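Local structure of AB hydrolase-1 domain-containing protein (Parabacteroides distasonis, 4Q34) at residues D9-F14 / Y35-K40; G31-V36 / G92-G97; G201-F206 / E225-P230. The protein is of unconfirmed function but belongs to the alpha/beta hydrolase family and is probably an esterase, cleaving ester bonds of a substrate not yet identified. All coordinates share one frame; numbering follows the deposited sequence.

Contact 1. Residues D9-F14 / Y35-K40; sequences DEQGSF and YVFYQK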
# COMPACT_ATOMS: atom_id res chain seq x y z
N ASP A 9 17.01 -6.26 -9.90
CA ASP A 9 16.87 -7.05 -11.12
C ASP A 9 15.39 -7.09 -11.59
O ASP A 9 15.11 -7.05 -12.78
CB ASP A 9 17.33 -8.48 -10.77
CG ASP A 9 17.73 -9.28 -11.95
OD1 ASP A 9 17.92 -8.72 -13.06
OD2 ASP A 9 17.87 -10.50 -11.72
N GLU A 10 14.48 -7.09 -10.63
CA GLU A 10 13.06 -7.23 -10.90
C GLU A 10 12.33 -6.60 -9.72
O GLU A 10 12.73 -6.74 -8.57
CB GLU A 10 12.66 -8.72 -11.05
CG GLU A 10 11.25 -9.01 -11.58
CD GLU A 10 10.94 -10.52 -11.69
OE1 GLU A 10 11.86 -11.32 -12.04
OE2 GLU A 10 9.78 -10.91 -11.44
N GLN A 11 11.23 -5.95 -10.02
CA GLN A 11 10.30 -5.54 -8.95
C GLN A 11 8.91 -5.41 -9.48
O GLN A 11 8.71 -5.14 -10.66
CB GLN A 11 10.76 -4.24 -8.26
CG GLN A 11 10.67 -3.02 -9.16
CD GLN A 11 10.95 -1.72 -8.43
OE1 GLN A 11 11.73 -1.69 -7.46
NE2 GLN A 11 10.39 -0.64 -8.93
N GLY A 12 7.94 -5.49 -8.58
CA GLY A 12 6.58 -5.39 -9.02
C GLY A 12 5.62 -5.67 -7.88
O GLY A 12 6.03 -5.76 -6.71
N SER A 13 4.35 -5.81 -8.23
CA SER A 13 3.32 -6.02 -7.22
C SER A 13 2.20 -6.88 -7.81
O SER A 13 2.03 -6.99 -9.03
CB SER A 13 2.75 -4.70 -6.76
OG SER A 13 2.12 -3.99 -7.84
N PHE A 14 1.46 -7.49 -6.92
CA PHE A 14 0.33 -8.34 -7.34
C PHE A 14 -0.57 -8.60 -6.17
O PHE A 14 -0.15 -8.47 -5.03
CB PHE A 14 0.82 -9.68 -7.94
CG PHE A 14 1.77 -10.47 -7.05
CD1 PHE A 14 1.29 -11.41 -6.14
CD2 PHE A 14 3.14 -10.29 -7.15
CE1 PHE A 14 2.14 -12.17 -5.36
CE2 PHE A 14 4.00 -11.05 -6.37
CZ PHE A 14 3.51 -11.98 -5.45
N TYR A 35 -2.12 -8.03 -0.72
CA TYR A 35 -1.38 -7.26 -1.68
C TYR A 35 0.11 -7.44 -1.38
O TYR A 35 0.50 -7.45 -0.23
CB TYR A 35 -1.73 -5.78 -1.64
CG TYR A 35 -0.72 -4.88 -2.34
CD1 TYR A 35 0.34 -4.35 -1.65
CD2 TYR A 35 -0.86 -4.55 -3.68
CE1 TYR A 35 1.26 -3.51 -2.27
CE2 TYR A 35 0.06 -3.71 -4.32
CZ TYR A 35 1.11 -3.18 -3.60
OH TYR A 35 2.04 -2.35 -4.19
N VAL A 36 0.90 -7.63 -2.43
CA VAL A 36 2.33 -7.91 -2.28
C VAL A 36 3.16 -6.98 -3.16
O VAL A 36 2.86 -6.80 -4.34
CB VAL A 36 2.61 -9.37 -2.70
CG1 VAL A 36 4.10 -9.69 -2.54
CG2 VAL A 36 1.72 -10.31 -1.92
N PHE A 37 4.21 -6.39 -2.60
CA PHE A 37 5.20 -5.68 -3.42
C PHE A 37 6.51 -6.42 -3.20
O PHE A 37 6.87 -6.72 -2.06
CB PHE A 37 5.33 -4.22 -2.97
CG PHE A 37 6.37 -3.46 -3.72
CD1 PHE A 37 6.11 -2.89 -4.95
CD2 PHE A 37 7.64 -3.28 -3.17
CE1 PHE A 37 7.10 -2.17 -5.65
CE2 PHE A 37 8.62 -2.55 -3.86
CZ PHE A 37 8.35 -2.00 -5.09
N TYR A 38 7.25 -6.69 -4.28
CA TYR A 38 8.45 -7.49 -4.16
C TYR A 38 9.60 -6.87 -4.93
O TYR A 38 9.41 -6.16 -5.92
CB TYR A 38 8.22 -8.94 -4.64
CG TYR A 38 8.17 -9.05 -6.15
CD1 TYR A 38 6.98 -8.83 -6.85
CD2 TYR A 38 9.33 -9.30 -6.90
CE1 TYR A 38 6.94 -8.88 -8.23
CE2 TYR A 38 9.29 -9.36 -8.27
CZ TYR A 38 8.10 -9.13 -8.94
OH TYR A 38 8.08 -9.20 -10.31
N GLN A 39 10.80 -7.16 -4.46
CA GLN A 39 12.00 -6.75 -5.20
C GLN A 39 12.99 -7.88 -5.16
O GLN A 39 13.22 -8.47 -4.08
CB GLN A 39 12.60 -5.50 -4.51
CG GLN A 39 11.68 -4.30 -4.49
CD GLN A 39 12.34 -3.08 -3.90
OE1 GLN A 39 12.59 -2.99 -2.68
NE2 GLN A 39 12.57 -2.10 -4.75
N LYS A 40 13.57 -8.21 -6.33
CA LYS A 40 14.59 -9.23 -6.47
C LYS A 40 15.90 -8.53 -6.80
O LYS A 40 15.98 -7.81 -7.80
CB LYS A 40 14.25 -10.18 -7.64
CG LYS A 40 12.88 -10.80 -7.54
CD LYS A 40 12.78 -12.07 -8.37
CE LYS A 40 11.36 -12.63 -8.31
NZ LYS A 40 11.10 -13.64 -9.38
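Tyr38 lays its ring along the backbone of Gly12 on the neighbouring antiparallel strand. Gly12 N stands 3.5 Å above the ring plane, near the rim. With chi1 76°, Tyr38 CG stands between the backbone N and the carbonyl carbon, which swings the ring over Gly12. In the modelled conformer of Glu10, one of two, the Tyr38 hydroxyl donates to Glu10 OE2, with 2.7 Å from OH to OE2, on the anti lone pair. The carboxylate stands nearly upright to the ring, the planes 84° apart. Lys40 runs alongside this conformer and adds a long salt bridge, 3.6 Å from NZ to Glu10 OE1. The Phe14 side chain crosses that of Tyr38 at about a right angle, its CE2 3.7 Å from Tyr38 CD1. Val36 CB lies over one face of Phe14, a CH-pi contact. On the other side of the sheet Gln11 and Gln39 lie side by side, and Gln39 NE2 donates to Gln11 OE1 at 2.9 Å. Gln11 NE2 and Gln39 OE1 bond to Gln39 and Gln11 of the second subunit. Asp9 N and Glu10 N both donate to Lys40 O, a classic beta bulge. The chemistry is thus two-sided: a charged and aromatic surface round Tyr38, and buried amides that join the two subunits.

Contact 2. Residues G31-V36 / G92-G97; sequences GDHAYV and GNAGRG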
# COMPACT_ATOMS: atom_id res chain seq x y z
N GLY A 31 -12.51 -10.43 -3.44
CA GLY A 31 -11.96 -9.83 -2.21
C GLY A 31 -11.15 -10.77 -1.36
O GLY A 31 -11.00 -11.96 -1.66
N ASP A 32 -10.66 -10.27 -0.24
CA ASP A 32 -9.91 -11.06 0.74
C ASP A 32 -8.50 -11.58 0.30
O ASP A 32 -7.92 -12.44 0.95
CB ASP A 32 -10.78 -12.20 1.33
CG ASP A 32 -11.80 -11.68 2.37
OD1 ASP A 32 -11.78 -10.47 2.75
OD2 ASP A 32 -12.65 -12.52 2.79
N HIS A 33 -7.97 -11.03 -0.78
CA HIS A 33 -6.59 -11.29 -1.23
C HIS A 33 -5.66 -10.49 -0.34
O HIS A 33 -6.07 -9.54 0.36
CB HIS A 33 -6.42 -10.82 -2.68
CG HIS A 33 -6.96 -9.45 -2.90
ND1 HIS A 33 -8.30 -9.22 -3.15
CD2 HIS A 33 -6.39 -8.21 -2.79
CE1 HIS A 33 -8.52 -7.92 -3.23
NE2 HIS A 33 -7.38 -7.29 -3.02
N ALA A 34 -4.38 -10.83 -0.40
CA ALA A 34 -3.33 -9.96 0.13
C ALA A 34 -2.79 -9.15 -1.04
O ALA A 34 -2.91 -9.58 -2.21
CB ALA A 34 -2.20 -10.78 0.75
N TYR A 35 -2.12 -8.03 -0.72
CA TYR A 35 -1.38 -7.26 -1.68
C TYR A 35 0.11 -7.44 -1.38
O TYR A 35 0.50 -7.45 -0.23
CB TYR A 35 -1.73 -5.78 -1.64
CG TYR A 35 -0.72 -4.88 -2.34
CD1 TYR A 35 0.34 -4.35 -1.65
CD2 TYR A 35 -0.86 -4.55 -3.68
CE1 TYR A 35 1.26 -3.51 -2.27
CE2 TYR A 35 0.06 -3.71 -4.32
CZ TYR A 35 1.11 -3.18 -3.60
OH TYR A 35 2.04 -2.35 -4.19
N VAL A 36 0.90 -7.63 -2.43
CA VAL A 36 2.33 -7.91 -2.28
C VAL A 36 3.16 -6.98 -3.16
O VAL A 36 2.86 -6.80 -4.34
CB VAL A 36 2.61 -9.37 -2.70
CG1 VAL A 36 4.10 -9.69 -2.54
CG2 VAL A 36 1.72 -10.31 -1.92
N GLY A 92 -5.00 -2.13 4.46
CA GLY A 92 -4.26 -1.21 3.56
C GLY A 92 -4.65 -1.38 2.09
O GLY A 92 -5.82 -1.34 1.79
N ASN A 93 -3.66 -1.60 1.22
CA ASN A 93 -3.91 -1.81 -0.21
C ASN A 93 -4.76 -3.05 -0.51
O ASN A 93 -5.33 -3.19 -1.60
CB ASN A 93 -2.59 -1.94 -0.94
CG ASN A 93 -1.82 -0.62 -1.02
OD1 ASN A 93 -2.34 0.45 -0.80
ND2 ASN A 93 -0.54 -0.73 -1.40
N ALA A 94 -4.83 -3.96 0.47
CA ALA A 94 -5.72 -5.14 0.38
C ALA A 94 -7.04 -4.88 1.08
O ALA A 94 -7.62 -5.79 1.62
CB ALA A 94 -5.03 -6.36 0.96
N GLY A 95 -7.49 -3.63 1.07
CA GLY A 95 -8.73 -3.23 1.75
C GLY A 95 -10.01 -3.77 1.20
O GLY A 95 -11.04 -3.65 1.85
N ARG A 96 -9.98 -4.37 0.02
CA ARG A 96 -11.18 -4.94 -0.63
C ARG A 96 -11.50 -6.28 0.03
O ARG A 96 -11.19 -7.35 -0.52
CB ARG A 96 -10.96 -5.09 -2.14
CG ARG A 96 -12.20 -5.53 -2.91
CD ARG A 96 -11.90 -5.44 -4.36
NE ARG A 96 -13.02 -5.80 -5.26
CZ ARG A 96 -13.97 -4.98 -5.71
NH1 ARG A 96 -14.07 -3.73 -5.30
NH2 ARG A 96 -14.88 -5.43 -6.58
N GLY A 97 -12.11 -6.21 1.21
CA GLY A 97 -12.57 -7.41 1.93
C GLY A 97 -13.94 -7.81 1.46
O GLY A 97 -14.57 -7.09 0.69
O HOH W 1 -7.78 -4.37 -2.26
O HOH W 2 -8.50 -8.35 1.01
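Asn93 lies alongside Tyr35 and covers one face of its ring. Its CB sits 4.0 Å from the ring centroid, a CH-pi contact, and ND2 stands 3.4 Å above the ring plane, toward the rim. The amide is almost perpendicular to the ring, the planes 89° apart. Asn93 OD1 bonds to the backbone N of Asn93 of the second subunit. Next to it Ala94 CB fits against the backbone, 3.4 Å from His33 O. This end is the tightly packed one. Round His33, in the middle of the contact, waters mediate. One bridges His33 NE2, Asn93 O and Arg96 N, while His33 ND1 bonds to Arg142 of the second subunit. A second water lies 2.8 Å from both His33 O and Ala94 O and can bridge them. It sits over the centre of one face of the His33 ring. The one direct hydrogen bond lies at the far end, where Asp32 N donates to Arg96 O at 3.0 Å. Arg96 is the centre of an inverse gamma turn. Its guanidinium makes a salt bridge with Glu109 of the second subunit. The loop 92-97 thus packs against strand 28-41. Strands 10-16 and 83-87 flank that strand, and Ala34 packs on helix 153-167.

Contact 3. Residues G201-F206 / E225-P230; sequences GGAVPF and EGIEVP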
# COMPACT_ATOMS: atom_id res chain seq x y z
N GLY A 201 2.37 -12.59 19.41
CA GLY A 201 1.34 -12.57 20.44
C GLY A 201 0.10 -13.23 19.89
O GLY A 201 -0.35 -12.87 18.81
N GLY A 202 -0.44 -14.18 20.64
CA GLY A 202 -1.71 -14.80 20.34
C GLY A 202 -1.59 -16.23 19.84
O GLY A 202 -0.64 -16.57 19.11
N ALA A 203 -2.55 -17.04 20.28
CA ALA A 203 -2.83 -18.38 19.76
C ALA A 203 -1.57 -19.24 19.62
O ALA A 203 -1.24 -19.77 18.53
CB ALA A 203 -3.59 -18.28 18.47
N VAL A 204 -0.87 -19.39 20.73
CA VAL A 204 0.35 -20.20 20.75
C VAL A 204 -0.10 -21.66 20.86
O VAL A 204 -0.81 -22.00 21.76
CB VAL A 204 1.25 -19.80 21.92
CG1 VAL A 204 2.49 -20.67 21.94
CG2 VAL A 204 1.59 -18.31 21.84
N PRO A 205 0.30 -22.53 19.91
CA PRO A 205 -0.26 -23.85 19.93
C PRO A 205 0.48 -24.85 20.84
O PRO A 205 1.69 -25.05 20.71
CB PRO A 205 -0.19 -24.30 18.45
CG PRO A 205 1.03 -23.60 17.96
CD PRO A 205 1.04 -22.27 18.67
N PHE A 206 -0.26 -25.46 21.74
CA PHE A 206 0.24 -26.52 22.58
C PHE A 206 -0.58 -27.81 22.38
O PHE A 206 -1.77 -27.73 22.00
CB PHE A 206 0.15 -26.09 24.04
CG PHE A 206 1.10 -25.00 24.41
CD1 PHE A 206 0.74 -23.68 24.28
CD2 PHE A 206 2.34 -25.31 24.93
CE1 PHE A 206 1.61 -22.66 24.64
CE2 PHE A 206 3.24 -24.29 25.25
CZ PHE A 206 2.87 -22.98 25.13
N GLU A 225 -4.36 -16.95 25.44
CA GLU A 225 -3.09 -16.77 24.71
C GLU A 225 -2.59 -18.06 24.09
O GLU A 225 -2.05 -18.04 23.01
CB GLU A 225 -2.02 -16.26 25.66
CG GLU A 225 -0.62 -16.12 25.05
CD GLU A 225 -0.52 -15.04 24.00
OE1 GLU A 225 -1.38 -14.11 23.99
OE2 GLU A 225 0.47 -15.07 23.21
N GLY A 226 -2.68 -19.15 24.82
CA GLY A 226 -2.36 -20.46 24.26
C GLY A 226 -3.62 -21.13 23.75
O GLY A 226 -4.71 -20.92 24.31
N ILE A 227 -3.49 -21.97 22.73
CA ILE A 227 -4.59 -22.82 22.26
C ILE A 227 -4.15 -24.28 22.23
O ILE A 227 -2.96 -24.58 22.14
CB ILE A 227 -5.08 -22.42 20.87
CG1 ILE A 227 -3.94 -22.49 19.82
CG2 ILE A 227 -5.70 -21.03 20.92
CD1 ILE A 227 -4.41 -22.36 18.38
N GLU A 228 -5.10 -25.17 22.37
CA GLU A 228 -4.84 -26.59 22.35
C GLU A 228 -5.04 -27.09 20.92
O GLU A 228 -6.03 -26.73 20.27
CB GLU A 228 -5.73 -27.32 23.34
CG GLU A 228 -5.31 -27.12 24.79
CD GLU A 228 -6.23 -27.85 25.76
OE1 GLU A 228 -7.37 -27.39 25.94
OE2 GLU A 228 -5.83 -28.88 26.34
N VAL A 229 -4.07 -27.87 20.44
CA VAL A 229 -4.13 -28.47 19.09
C VAL A 229 -3.80 -29.96 19.22
O VAL A 229 -3.16 -30.38 20.18
CB VAL A 229 -3.16 -27.79 18.11
CG1 VAL A 229 -3.37 -26.27 18.08
CG2 VAL A 229 -1.70 -28.08 18.47
N PRO A 230 -4.23 -30.78 18.26
CA PRO A 230 -3.87 -32.19 18.35
C PRO A 230 -2.34 -32.39 18.31
O PRO A 230 -1.62 -31.56 17.73
CB PRO A 230 -4.50 -32.80 17.06
CG PRO A 230 -5.57 -31.81 16.67
CD PRO A 230 -5.06 -30.48 17.06
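Strands 204-206 and 226-229 run in the same direction, 40° apart, as a two-stranded parallel sheet separate from the large sheet of this alpha/beta hydrolase. Backbone bonds pass back and forth: Val204 N to Glu225 O, Ile227 N to Val204 O, Phe206 N to Ile227 O and Val229 N to Phe206 O. The Phe206 bond is nearly straight, 176° at the hydrogen. Val204 and Phe206 share one face of the sheet and pack on helix 257-277, where Trp272 meets the Phe206 ring edge-to-face. Within the pair, that ring turns its edge to Gly226 CA. The other face carries Pro205 and Ile227. Ile227 extends CD1 to Ala203 CB, at 4.2 Å. Pro205 CB also meets Val229 CG1, 3.8 Å away, and the proline packs on Trp183 of helix 178-185. The sheet therefore links two helices of the domain. In the modelled conformer, one of two, Glu225 bends at its second torsion, chi2 67°, and this brings the carboxylate back to the loop before strand 204-206. Arg265 holds OE1 in a salt bridge. The other oxygen of this conformer, Glu225 OE2, accepts from Gly202 N at 2.9 Å, and the N-H arrives from above the carboxylate plane.

How the contacts relate
Contacts 1 and 2 follow one another along strand 28-41 and share Tyr35 and Val36. Contact 1 is a strand pairing of the large sheet. It is partly buried, with Glu10 exposed and Phe14, Tyr38 and Lys40 partly so. Contact 2 is almost wholly buried, but it joins a strand to a loop, and one direct hydrogen bond and two waters connect its segments. Both touch the second subunit, and Tyr35 OH bonds to Glu63 there. Contact 3 lies apart, its centre 33 Å from that of contact 1 and on the opposite side of the chain's centre. It is partly buried and touches no other subunit. Its pairing is parallel where that of contact 1 is antiparallel, and its side chains are mainly apolar.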